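Local structure of putative metalloprotease II (Bacteroides fragilis, 4ON1) at residues D27-A32 with V108-E113; T55-A60 with D80-N85; A201-M206 with K281-L286; D289-S294 with I321-S326. The protein probably acts as a zinc-dependent metalloendopeptidase related to fragilysin. All blocks are in the same frame, centred on the assembly; numbering follows the deposited sequence.

Contact 1: D27-A32 with V108-E113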
loop_
_atom_site.group_PDB
_atom_site.type_symbol
_atom_site.label_atom_id
_atom_site.label_comp_id
_atom_site.label_asym_id
_atom_site.label_seq_id
_atom_site.Cartn_x
_atom_site.Cartn_y
_atom_site.Cartn_z
ATOM N N ASP A 27 15.632 -6.898 14.912
ATOM C CA ASP A 27 14.885 -7.904 14.170
ATOM C C ASP A 27 13.407 -7.789 14.552
ATOM O O ASP A 27 13.024 -6.825 15.221
ATOM C CB ASP A 27 15.437 -9.311 14.416
ATOM C CG ASP A 27 15.418 -9.711 15.875
ATOM O OD1 ASP A 27 14.759 -9.033 16.690
ATOM O OD2 ASP A 27 16.068 -10.727 16.206
ATOM N N TYR A 28 12.589 -8.751 14.128
ATOM C CA TYR A 28 11.144 -8.659 14.333
ATOM C C TYR A 28 10.765 -8.410 15.792
ATOM O O TYR A 28 9.944 -7.542 16.079
ATOM C CB TYR A 28 10.424 -9.927 13.838
ATOM C CG TYR A 28 8.934 -9.883 14.122
ATOM C CD1 TYR A 28 8.069 -9.184 13.286
ATOM C CD2 TYR A 28 8.396 -10.512 15.240
ATOM C CE1 TYR A 28 6.707 -9.121 13.550
ATOM C CE2 TYR A 28 7.031 -10.457 15.512
ATOM C CZ TYR A 28 6.195 -9.761 14.662
ATOM O OH TYR A 28 4.847 -9.710 14.931
ATOM N N GLU A 29 11.340 -9.167 16.720
ATOM C CA GLU A 29 10.933 -9.007 18.111
ATOM C C GLU A 29 11.257 -7.620 18.668
ATOM O O GLU A 29 10.524 -7.111 19.512
ATOM C CB GLU A 29 11.561 -10.092 18.987
ATOM C CG GLU A 29 10.984 -11.480 18.721
ATOM C CD GLU A 29 9.477 -11.562 18.995
ATOM O OE1 GLU A 29 8.775 -12.311 18.276
ATOM O OE2 GLU A 29 8.995 -10.891 19.936
ATOM N N ASP A 30 12.340 -7.004 18.199
ATOM C CA ASP A 30 12.651 -5.635 18.620
ATOM C C ASP A 30 11.592 -4.638 18.157
ATOM O O ASP A 30 11.035 -3.886 18.960
ATOM C CB ASP A 30 14.003 -5.195 18.076
ATOM C CG ASP A 30 15.155 -5.982 18.667
ATOM O OD1 ASP A 30 15.120 -6.291 19.877
ATOM O OD2 ASP A 30 16.095 -6.288 17.909
ATOM N N LEU A 31 11.330 -4.626 16.855
ATOM C CA LEU A 31 10.394 -3.662 16.285
ATOM C C LEU A 31 8.973 -3.947 16.759
ATOM O O LEU A 31 8.261 -3.026 17.164
ATOM C CB LEU A 31 10.465 -3.681 14.758
ATOM C CG LEU A 31 9.517 -2.707 14.056
ATOM C CD1 LEU A 31 9.587 -1.321 14.696
ATOM C CD2 LEU A 31 9.838 -2.633 12.573
ATOM N N ALA A 32 8.571 -5.218 16.735
ATOM C CA ALA A 32 7.238 -5.592 17.204
ATOM C C ALA A 32 7.087 -5.323 18.700
ATOM O O ALA A 32 6.002 -4.975 19.170
ATOM C CB ALA A 32 6.949 -7.071 16.894
ATOM N N VAL A 108 11.287 -6.344 8.635
ATOM C CA VAL A 108 11.632 -7.470 9.495
ATOM C C VAL A 108 10.526 -8.519 9.489
ATOM O O VAL A 108 9.370 -8.209 9.750
ATOM C CB VAL A 108 11.903 -7.014 10.961
ATOM C CG1 VAL A 108 13.205 -6.269 11.054
ATOM C CG2 VAL A 108 10.775 -6.124 11.486
ATOM N N TYR A 109 10.894 -9.765 9.199
ATOM C CA TYR A 109 9.967 -10.893 9.258
ATOM C C TYR A 109 10.241 -11.757 10.479
ATOM O O TYR A 109 11.391 -11.947 10.857
ATOM C CB TYR A 109 10.069 -11.742 7.992
ATOM C CG TYR A 109 9.216 -11.232 6.854
ATOM C CD1 TYR A 109 9.536 -10.055 6.188
ATOM C CD2 TYR A 109 8.094 -11.938 6.442
ATOM C CE1 TYR A 109 8.750 -9.590 5.147
ATOM C CE2 TYR A 109 7.315 -11.491 5.402
ATOM C CZ TYR A 109 7.644 -10.315 4.760
ATOM O OH TYR A 109 6.862 -9.874 3.727
ATOM N N LYS A 110 9.189 -12.276 11.103
ATOM C CA LYS A 110 9.376 -13.078 12.307
ATOM C C LYS A 110 10.078 -14.393 11.997
ATOM O O LYS A 110 10.992 -14.813 12.715
ATOM C CB LYS A 110 8.046 -13.351 13.004
ATOM C CG LYS A 110 8.218 -14.183 14.265
ATOM C CD LYS A 110 6.926 -14.328 15.054
ATOM C CE LYS A 110 5.829 -14.928 14.205
ATOM N NZ LYS A 110 4.577 -15.138 14.991
ATOM N N ASP A 111 9.653 -15.036 10.919
ATOM C CA ASP A 111 10.207 -16.329 10.537
ATOM C C ASP A 111 11.516 -16.146 9.769
ATOM O O ASP A 111 11.548 -15.466 8.743
ATOM C CB ASP A 111 9.192 -17.108 9.699
ATOM C CG ASP A 111 9.720 -18.457 9.252
ATOM O OD1 ASP A 111 9.517 -19.447 9.987
ATOM O OD2 ASP A 111 10.347 -18.523 8.173
ATOM N N LYS A 112 12.595 -16.739 10.277
ATOM C CA LYS A 112 13.913 -16.565 9.669
ATOM C C LYS A 112 13.975 -17.049 8.220
ATOM O O LYS A 112 14.585 -16.392 7.374
ATOM C CB LYS A 112 14.986 -17.299 10.482
ATOM C CG LYS A 112 16.335 -17.342 9.768
ATOM C CD LYS A 112 17.467 -17.925 10.602
ATOM C CE LYS A 112 18.806 -17.740 9.884
ATOM N NZ LYS A 112 19.984 -17.982 10.763
ATOM N N GLU A 113 13.340 -18.184 7.929
ATOM C CA GLU A 113 13.323 -18.692 6.558
ATOM C C GLU A 113 12.620 -17.702 5.643
ATOM O O GLU A 113 13.119 -17.391 4.560
ATOM C CB GLU A 113 12.644 -20.061 6.454
ATOM C CG GLU A 113 13.262 -21.161 7.295
ATOM C CD GLU A 113 12.618 -22.510 7.028
ATOM O OE1 GLU A 113 12.275 -22.782 5.854
ATOM O OE2 GLU A 113 12.460 -23.299 7.984
HETATM O O HOH W 1 13.752 -10.368 11.704
#
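Y28 and K110 meet ring against chain: the aliphatic part of the lysine crosses one face of the tyrosine, with K110 CB 3.8 Å from the centroid of the Y28 ring and 19° off the ring normal, a CH-pi contact. Further along, K110 CD follows the ring to within 3.9 Å of Y28 CE2. On the opposite face lies the methyl of A32, one helical turn on, so that the ring is sandwiched between lysine and alanine, which limits its rotation. Y28 takes this pose because its CG stands anti to the backbone N (chi1 176°), which swings the ring toward the end of strand 102-109. Lysine suits this exposed margin, since its methylenes can lie on an aromatic face while the ammonium stays at the surface; here K110 NZ makes a weak hydrogen bond to Q90 O. V108 fills the inner side, where a compact branched residue fits under the first turn of the helix: V108 CB is 3.7 Å from Y28 N, and V108 CG2 meets L31 CD2 at 3.8 Å. A water joins the backbones, accepting from Y28 N at 3.1 Å and donating to Y109 O at 3.0 Å. D27 and D30 form a capping box: D27 N donates to D30 OD2 at 3.1 Å, while the bond from D30 N to D27 OD1 is weak. The Y28 hydroxyl hydrogen-bonds S89 O. Helix 28-35 thus packs against the end of strand 102-109 and also on A93 and I95 of strand 92-99, L88 of strand 84-88 and L21 of strand 19-22.

Contact 2: T55-A60 with D80-N85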
loop_
_atom_site.group_PDB
_atom_site.type_symbol
_atom_site.label_atom_id
_atom_site.label_comp_id
_atom_site.label_asym_id
_atom_site.label_seq_id
_atom_site.Cartn_x
_atom_site.Cartn_y
_atom_site.Cartn_z
ATOM N N THR A 55 15.118 11.339 17.769
ATOM C CA THR A 55 13.819 10.942 18.295
ATOM C C THR A 55 12.713 11.178 17.286
ATOM O O THR A 55 12.773 12.104 16.479
ATOM C CB THR A 55 13.459 11.709 19.576
ATOM O OG1 THR A 55 13.457 13.115 19.298
ATOM C CG2 THR A 55 14.469 11.415 20.662
ATOM N N THR A 56 11.699 10.327 17.340
ATOM C CA THR A 56 10.497 10.527 16.553
ATOM C C THR A 56 9.317 10.096 17.404
ATOM O O THR A 56 9.480 9.374 18.386
ATOM C CB THR A 56 10.518 9.734 15.237
ATOM O OG1 THR A 56 9.365 10.075 14.455
ATOM C CG2 THR A 56 10.505 8.237 15.519
ATOM N N SER A 57 8.128 10.558 17.051
ATOM C CA SER A 57 6.941 10.112 17.757
ATOM C C SER A 57 5.993 9.459 16.761
ATOM O O SER A 57 5.913 9.889 15.618
ATOM C CB SER A 57 6.268 11.279 18.479
ATOM O OG SER A 57 5.524 12.066 17.571
ATOM N N ILE A 58 5.291 8.410 17.184
ATOM C CA ILE A 58 4.272 7.800 16.331
ATOM C C ILE A 58 3.063 7.391 17.159
ATOM O O ILE A 58 3.147 7.285 18.385
ATOM C CB ILE A 58 4.784 6.550 15.569
ATOM C CG1 ILE A 58 5.036 5.391 16.525
ATOM C CG2 ILE A 58 6.025 6.859 14.748
ATOM C CD1 ILE A 58 5.420 4.111 15.803
ATOM N N LYS A 59 1.935 7.179 16.487
ATOM C CA LYS A 59 0.775 6.610 17.154
ATOM C C LYS A 59 0.033 5.699 16.202
ATOM O O LYS A 59 0.236 5.746 14.982
ATOM C CB LYS A 59 -0.171 7.691 17.674
ATOM C CG LYS A 59 -0.808 8.517 16.593
ATOM C CD LYS A 59 -1.822 9.495 17.179
ATOM C CE LYS A 59 -1.207 10.354 18.272
ATOM N NZ LYS A 59 -2.150 11.400 18.767
ATOM N N ALA A 60 -0.817 4.855 16.772
ATOM C CA ALA A 60 -1.648 3.959 15.986
ATOM C C ALA A 60 -2.632 4.757 15.139
ATOM O O ALA A 60 -3.123 5.799 15.566
ATOM C CB ALA A 60 -2.392 2.996 16.897
ATOM N N ASP A 80 3.794 14.918 13.332
ATOM C CA ASP A 80 3.883 16.220 12.687
ATOM C C ASP A 80 5.290 16.446 12.170
ATOM O O ASP A 80 6.235 16.561 12.957
ATOM C CB ASP A 80 3.481 17.329 13.672
ATOM C CG ASP A 80 3.609 18.728 13.078
ATOM O OD1 ASP A 80 3.583 18.861 11.835
ATOM O OD2 ASP A 80 3.725 19.700 13.858
ATOM N N LYS A 81 5.419 16.474 10.842
ATOM C CA LYS A 81 6.708 16.655 10.167
ATOM C C LYS A 81 7.611 15.443 10.401
ATOM O O LYS A 81 8.687 15.328 9.814
ATOM C CB LYS A 81 7.379 17.961 10.598
ATOM C CG LYS A 81 6.546 19.176 10.226
ATOM C CD LYS A 81 7.252 20.480 10.523
ATOM C CE LYS A 81 6.313 21.650 10.283
ATOM N NZ LYS A 81 6.935 22.951 10.640
ATOM N N ASP A 82 7.156 14.560 11.285
ATOM C CA ASP A 82 7.845 13.331 11.628
ATOM C C ASP A 82 8.039 12.555 10.334
ATOM O O ASP A 82 9.124 12.040 10.056
ATOM C CB ASP A 82 7.023 12.520 12.632
ATOM C CG ASP A 82 7.165 13.028 14.055
ATOM O OD1 ASP A 82 7.996 13.931 14.289
ATOM O OD2 ASP A 82 6.426 12.535 14.936
ATOM N N SER A 83 6.962 12.494 9.551
ATOM C CA SER A 83 6.933 11.786 8.275
ATOM C C SER A 83 7.467 10.362 8.408
ATOM O O SER A 83 8.398 9.963 7.704
ATOM C CB SER A 83 7.731 12.558 7.221
ATOM O OG SER A 83 7.445 12.086 5.915
ATOM N N ILE A 84 6.875 9.608 9.328
ATOM C CA ILE A 84 7.209 8.200 9.506
ATOM C C ILE A 84 5.938 7.340 9.515
ATOM O O ILE A 84 4.895 7.777 9.996
ATOM C CB ILE A 84 8.030 7.997 10.810
ATOM C CG1 ILE A 84 8.253 6.514 11.117
ATOM C CG2 ILE A 84 7.351 8.672 11.981
ATOM C CD1 ILE A 84 9.201 6.276 12.275
ATOM N N ASN A 85 6.031 6.131 8.968
ATOM C CA ASN A 85 4.956 5.149 9.033
ATOM C C ASN A 85 5.517 3.826 9.508
ATOM O O ASN A 85 6.701 3.553 9.316
ATOM C CB ASN A 85 4.279 4.950 7.670
ATOM C CG ASN A 85 3.429 6.138 7.253
ATOM O OD1 ASN A 85 3.753 6.844 6.294
ATOM N ND2 ASN A 85 2.341 6.369 7.977
#
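Within the N-terminal domain of the fragilysin family, strand 52-68 runs past the turn that leads from strand 71-78 into strand 84-88, and here S57 and D82 meet across the two. D82 OD2 accepts the hydroxyl of S57, with S57 OG 2.8 Å from it and nearly along the C-O axis. The S57 rotamer explains this, for OG stands between the backbone N and the carbonyl carbon (chi1 78°). S57 N gives D82 OD2 a weak bond at 3.4 Å, and Q79 N also donates to it. Serine suits the place because its short hydroxyl reaches the acid alongside its own backbone N-H, and aspartate can serve its own turn as well.

Deeper in, the contact becomes mostly apolar. I58 and I84 cross at about a right angle, I58 CG2 touching I84 CG2 at 3.6 Å. T56 and I84 point at each other tip to tip: the T56 hydroxyl oxygen OG1 abuts I84 CG2 at 3.5 Å, and T56 CG2 meets I84 CD1 at 4.0 Å. Beta-branched residues suit extended strands, and I84 also meets I95 and L97 of strand 92-99.

The 2.8 Å between S57 O and D82 OD2 suggests that the acid may carry a proton, its pKa perhaps raised, yet the N-H and hydroxyl donors on the same oxygen would favour the charged form; with D82 poorly ordered, the question stays open.

Contact 3: A201-M206 with K281-L286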
loop_
_atom_site.group_PDB
_atom_site.type_symbol
_atom_site.label_atom_id
_atom_site.label_comp_id
_atom_site.label_asym_id
_atom_site.label_seq_id
_atom_site.Cartn_x
_atom_site.Cartn_y
_atom_site.Cartn_z
ATOM N N ALA A 201 -19.802 5.627 6.878
ATOM C CA ALA A 201 -19.981 4.432 6.076
ATOM C C ALA A 201 -18.696 3.606 6.058
ATOM O O ALA A 201 -17.600 4.150 5.940
ATOM C CB ALA A 201 -20.401 4.802 4.672
ATOM N N THR A 202 -18.835 2.288 6.167
ATOM C CA THR A 202 -17.686 1.400 6.071
ATOM C C THR A 202 -17.386 1.077 4.612
ATOM O O THR A 202 -18.227 0.548 3.898
ATOM C CB THR A 202 -17.909 0.083 6.844
ATOM O OG1 THR A 202 -18.048 0.362 8.242
ATOM C CG2 THR A 202 -16.729 -0.855 6.641
ATOM N N LEU A 203 -16.183 1.414 4.169
ATOM C CA LEU A 203 -15.728 1.027 2.843
ATOM C C LEU A 203 -14.763 -0.146 2.972
ATOM O O LEU A 203 -13.694 -0.008 3.569
ATOM C CB LEU A 203 -15.059 2.210 2.136
ATOM C CG LEU A 203 -14.576 1.993 0.702
ATOM C CD1 LEU A 203 -15.686 1.416 -0.171
ATOM C CD2 LEU A 203 -14.063 3.297 0.129
ATOM N N GLU A 204 -15.148 -1.308 2.450
ATOM C CA GLU A 204 -14.282 -2.489 2.534
ATOM C C GLU A 204 -13.659 -2.843 1.194
ATOM O O GLU A 204 -14.373 -3.117 0.228
ATOM C CB GLU A 204 -15.046 -3.709 3.070
ATOM C CG GLU A 204 -14.177 -4.977 3.168
ATOM C CD GLU A 204 -14.926 -6.187 3.721
ATOM O OE1 GLU A 204 -16.173 -6.154 3.788
ATOM O OE2 GLU A 204 -14.265 -7.180 4.093
ATOM N N PHE A 205 -12.329 -2.819 1.132
ATOM C CA PHE A 205 -11.614 -3.255 -0.064
ATOM C C PHE A 205 -11.241 -4.722 0.036
ATOM O O PHE A 205 -10.635 -5.147 1.028
ATOM C CB PHE A 205 -10.352 -2.419 -0.286
ATOM C CG PHE A 205 -10.632 -0.985 -0.570
ATOM C CD1 PHE A 205 -11.018 -0.581 -1.841
ATOM C CD2 PHE A 205 -10.543 -0.038 0.441
ATOM C CE1 PHE A 205 -11.292 0.748 -2.100
ATOM C CE2 PHE A 205 -10.820 1.296 0.191
ATOM C CZ PHE A 205 -11.190 1.690 -1.084
ATOM N N MET A 206 -11.608 -5.493 -0.986
ATOM C CA MET A 206 -11.222 -6.894 -1.055
ATOM C C MET A 206 -9.965 -7.013 -1.901
ATOM O O MET A 206 -9.994 -6.826 -3.118
ATOM C CB MET A 206 -12.350 -7.748 -1.636
ATOM C CG MET A 206 -13.687 -7.618 -0.911
ATOM S SD MET A 206 -13.632 -8.360 0.737
ATOM C CE MET A 206 -13.678 -10.103 0.292
ATOM N N LYS A 281 -20.812 -6.474 -3.965
ATOM C CA LYS A 281 -20.997 -5.026 -3.938
ATOM C C LYS A 281 -19.843 -4.307 -3.254
ATOM O O LYS A 281 -20.017 -3.218 -2.713
ATOM C CB LYS A 281 -22.312 -4.689 -3.234
ATOM C CG LYS A 281 -23.543 -5.222 -3.953
ATOM C CD LYS A 281 -24.802 -4.855 -3.171
ATOM C CE LYS A 281 -26.049 -4.950 -4.025
ATOM N NZ LYS A 281 -27.256 -4.533 -3.249
ATOM N N LYS A 282 -18.662 -4.918 -3.308
ATOM C CA LYS A 282 -17.445 -4.330 -2.756
ATOM C C LYS A 282 -16.428 -4.162 -3.873
ATOM O O LYS A 282 -16.495 -4.874 -4.872
ATOM C CB LYS A 282 -16.855 -5.215 -1.647
ATOM C CG LYS A 282 -17.803 -5.547 -0.513
ATOM C CD LYS A 282 -17.130 -6.532 0.446
ATOM C CE LYS A 282 -18.127 -7.107 1.448
ATOM N NZ LYS A 282 -17.466 -8.110 2.322
ATOM N N PRO A 283 -15.489 -3.220 -3.710
ATOM C CA PRO A 283 -14.377 -3.083 -4.656
ATOM C C PRO A 283 -13.416 -4.241 -4.505
ATOM O O PRO A 283 -13.046 -4.553 -3.376
ATOM C CB PRO A 283 -13.700 -1.764 -4.245
ATOM C CG PRO A 283 -14.677 -1.082 -3.313
ATOM C CD PRO A 283 -15.452 -2.188 -2.660
ATOM N N TYR A 284 -13.027 -4.862 -5.614
ATOM C CA TYR A 284 -12.058 -5.953 -5.592
ATOM C C TYR A 284 -10.818 -5.584 -6.379
ATOM O O TYR A 284 -10.925 -5.143 -7.516
ATOM C CB TYR A 284 -12.667 -7.230 -6.171
ATOM C CG TYR A 284 -13.632 -7.940 -5.256
ATOM C CD1 TYR A 284 -14.918 -7.467 -5.075
ATOM C CD2 TYR A 284 -13.266 -9.110 -4.611
ATOM C CE1 TYR A 284 -15.809 -8.124 -4.245
ATOM C CE2 TYR A 284 -14.146 -9.775 -3.779
ATOM C CZ TYR A 284 -15.412 -9.280 -3.603
ATOM O OH TYR A 284 -16.288 -9.937 -2.784
ATOM N N ILE A 285 -9.640 -5.763 -5.785
ATOM C CA ILE A 285 -8.413 -5.478 -6.512
ATOM C C ILE A 285 -7.490 -6.690 -6.538
ATOM O O ILE A 285 -7.171 -7.262 -5.494
ATOM C CB ILE A 285 -7.670 -4.266 -5.914
ATOM C CG1 ILE A 285 -8.554 -3.020 -5.978
ATOM C CG2 ILE A 285 -6.399 -3.975 -6.701
ATOM C CD1 ILE A 285 -9.086 -2.604 -4.635
ATOM N N LEU A 286 -7.081 -7.088 -7.744
ATOM C CA LEU A 286 -6.149 -8.202 -7.921
ATOM C C LEU A 286 -4.709 -7.727 -7.771
ATOM O O LEU A 286 -4.301 -6.747 -8.410
ATOM C CB LEU A 286 -6.336 -8.850 -9.298
ATOM C CG LEU A 286 -5.448 -10.060 -9.598
ATOM C CD1 LEU A 286 -5.850 -11.248 -8.728
ATOM C CD2 LEU A 286 -5.526 -10.433 -11.077
#
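M206 and Y284 form the dense half of the contact, paired side by side on neighbouring parallel strands. M206 CB sits over one face of the Y284 ring, 3.6 Å from its centroid, a CH-pi contact, and M206 CG lies 3.6 Å from Y284 CZ. Bends at chi2 and chi3 (-70° and -75°) bring the sulfur and CE round toward the hydroxyl end, M206 SD lying obliquely 5.2 Å from the ring centroid in a Met-aromatic pair. The backbones pair here too: M206 N donates to P283 O and I285 N to M206 O, each at 2.9 Å and nearly straight. P283 has no N-H for E204 O; P283 CD sits 3.2 Å from E204 O instead, consistent with backbone pairing that begins only at the P283 carbonyl. The proline ring packs obliquely against F205, with P283 CB 3.8 Å from F205 CD1. F205 CD1 touches I285 CD1 at 4.0 Å; both side chains face helix 331-340, which carries two of the zinc-binding histidines.

The looser, partly exposed side belongs to E204 and K282. These long chains are extended and cross obliquely, and K282 NZ comes within 2.8 Å of E204 OE1, from above the carboxylate plane. E204 OE2 bonds T245 OG1, and K282 NZ also bonds Q279 OE1. That sharing would be expected to keep both groups ionised, the salt bridge tying the margin of a pairing whose interior is apolar.

Contact 4: D289-S294 with I321-S326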
loop_
_atom_site.group_PDB
_atom_site.type_symbol
_atom_site.label_atom_id
_atom_site.label_comp_id
_atom_site.label_asym_id
_atom_site.label_seq_id
_atom_site.Cartn_x
_atom_site.Cartn_y
_atom_site.Cartn_z
ATOM N N ASP A 289 3.067 -9.117 -7.908
ATOM C CA ASP A 289 4.294 -8.356 -7.745
ATOM C C ASP A 289 4.685 -7.668 -9.050
ATOM O O ASP A 289 5.241 -6.573 -9.037
ATOM C CB ASP A 289 5.437 -9.240 -7.271
ATOM C CG ASP A 289 6.692 -8.449 -7.014
ATOM O OD1 ASP A 289 7.657 -8.593 -7.785
ATOM O OD2 ASP A 289 6.699 -7.655 -6.054
ATOM N N GLY A 290 4.387 -8.321 -10.170
ATOM C CA GLY A 290 4.788 -7.841 -11.476
ATOM C C GLY A 290 3.870 -6.798 -12.085
ATOM O O GLY A 290 3.184 -6.060 -11.382
ATOM N N THR A 291 3.869 -6.738 -13.412
ATOM C CA THR A 291 3.113 -5.732 -14.141
ATOM C C THR A 291 2.334 -6.359 -15.285
ATOM O O THR A 291 2.350 -7.574 -15.464
ATOM C CB THR A 291 4.032 -4.656 -14.727
ATOM O OG1 THR A 291 5.028 -5.288 -15.542
ATOM C CG2 THR A 291 4.698 -3.852 -13.619
ATOM N N TRP A 292 1.662 -5.518 -16.065
ATOM C CA TRP A 292 0.952 -5.976 -17.248
ATOM C C TRP A 292 1.496 -5.298 -18.495
ATOM O O TRP A 292 2.275 -4.343 -18.399
ATOM C CB TRP A 292 -0.551 -5.720 -17.117
ATOM C CG TRP A 292 -1.182 -6.551 -16.052
ATOM C CD1 TRP A 292 -1.785 -7.767 -16.212
ATOM C CD2 TRP A 292 -1.246 -6.250 -14.653
ATOM N NE1 TRP A 292 -2.227 -8.235 -14.999
ATOM C CE2 TRP A 292 -1.908 -7.324 -14.026
ATOM C CE3 TRP A 292 -0.809 -5.175 -13.872
ATOM C CZ2 TRP A 292 -2.152 -7.349 -12.654
ATOM C CZ3 TRP A 292 -1.050 -5.203 -12.513
ATOM C CH2 TRP A 292 -1.718 -6.282 -11.916
ATOM N N ASP A 293 1.091 -5.804 -19.656
ATOM C CA ASP A 293 1.462 -5.219 -20.939
ATOM C C ASP A 293 2.973 -5.018 -21.060
ATOM O O ASP A 293 3.438 -3.898 -21.285
ATOM C CB ASP A 293 0.744 -3.882 -21.155
ATOM C CG ASP A 293 0.780 -3.432 -22.606
ATOM O OD1 ASP A 293 0.602 -4.290 -23.498
ATOM O OD2 ASP A 293 0.999 -2.227 -22.854
ATOM N N SER A 294 3.726 -6.101 -20.874
ATOM C CA SER A 294 5.182 -6.077 -21.011
ATOM C C SER A 294 5.845 -4.927 -20.245
ATOM O O SER A 294 6.703 -4.229 -20.785
ATOM C CB SER A 294 5.563 -6.001 -22.489
ATOM O OG SER A 294 4.958 -7.061 -23.206
ATOM N N ILE A 321 -6.868 -4.017 -11.058
ATOM C CA ILE A 321 -5.691 -4.837 -10.873
ATOM C C ILE A 321 -4.550 -3.890 -10.514
ATOM O O ILE A 321 -4.532 -2.737 -10.955
ATOM C CB ILE A 321 -5.375 -5.652 -12.129
ATOM C CG1 ILE A 321 -4.996 -4.729 -13.283
ATOM C CG2 ILE A 321 -6.601 -6.465 -12.559
ATOM C CD1 ILE A 321 -4.835 -5.464 -14.609
ATOM N N SER A 322 -3.610 -4.360 -9.705
ATOM C CA SER A 322 -2.530 -3.493 -9.254
ATOM C C SER A 322 -1.270 -4.264 -8.934
ATOM O O SER A 322 -1.329 -5.338 -8.340
ATOM C CB SER A 322 -2.965 -2.702 -8.017
ATOM O OG SER A 322 -1.914 -1.845 -7.595
ATOM N N THR A 323 -0.129 -3.697 -9.308
ATOM C CA THR A 323 1.151 -4.207 -8.841
ATOM C C THR A 323 1.294 -3.900 -7.350
ATOM O O THR A 323 0.631 -2.997 -6.830
ATOM C CB THR A 323 2.326 -3.585 -9.613
ATOM O OG1 THR A 323 3.546 -4.278 -9.296
ATOM C CG2 THR A 323 2.454 -2.104 -9.279
ATOM N N THR A 324 2.125 -4.662 -6.650
ATOM C CA THR A 324 2.433 -4.337 -5.255
ATOM C C THR A 324 3.910 -4.008 -5.091
ATOM O O THR A 324 4.375 -3.773 -3.976
ATOM C CB THR A 324 2.085 -5.482 -4.295
ATOM O OG1 THR A 324 2.734 -6.684 -4.735
ATOM C CG2 THR A 324 0.591 -5.695 -4.261
ATOM N N SER A 325 4.640 -4.013 -6.204
ATOM C CA SER A 325 6.086 -3.798 -6.188
ATOM C C SER A 325 6.483 -2.513 -5.458
ATOM O O SER A 325 5.852 -1.468 -5.625
ATOM C CB SER A 325 6.629 -3.761 -7.624
ATOM O OG SER A 325 7.975 -3.325 -7.631
ATOM N N SER A 326 7.536 -2.615 -4.649
ATOM C CA SER A 326 8.131 -1.478 -3.943
ATOM C C SER A 326 8.541 -0.342 -4.875
ATOM O O SER A 326 8.605 0.813 -4.463
ATOM C CB SER A 326 9.366 -1.941 -3.156
ATOM O OG SER A 326 9.051 -3.010 -2.280
HETATM O O HOH W 2 5.239 -7.407 -3.945
#
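T323 OG1 sits among three polar groups: G290 O at 2.8 Å, D289 O at 2.9 Å, and S325 N, which donates to it from 3.3 Å. Its single proton has two carbonyls within reach, so which one it serves is not settled. Threonine suits this place, since one hydroxyl can face the loop 289-294 while accepting from its own chain. The bond from S325 N makes an ST turn, which bends the chain as it leaves strand 319-323 in the catalytic domain, on the way to zinc-binding helix 331-340.

Two residues earlier, I321 lays its CD1 over the centre of the W292 indole, 3.7 Å from the centroid of the five-membered ring and 17° off its normal. The methyl arrives there because CG1 stands between the backbone N and the carbonyl carbon (chi1 65°). The broad indole also offers an edge to the S322-T323 backbone, with W292 CZ3 3.7 Å from T323 N, and R288 makes a cation-pi contact with W292. A water bridges D289 OD2, at 2.6 Å, and T324 OG1, at 2.7 Å; T324 OG1 also hydrogen-bonds S215 OG, and D289 OD1 bonds Y121 OH of helix 112-126.

How the contacts relate
The four contacts follow the chain from the N-terminal domain into the catalytic one. Contact 2 is nested inside the loop closed by contact 1, their centres about 21 Å apart, and both lie in the fragilysin N-terminal range. Contacts 3 and 4 follow in series, with centres about 20 Å apart, and they touch: strands 284-288 and 319-323 are parallel neighbours, and L286 O lies 2.8 Å from S322 N, a probable hydrogen bond. Contacts 2 and 4 stand on opposite sides of the chain's centre, about 30 Å apart between centres. The first two shape the N-terminal domain, whereas contact 3 pairs strands of the catalytic part and contact 4 packs a loop on the neighbouring strand, beside helix 331-340.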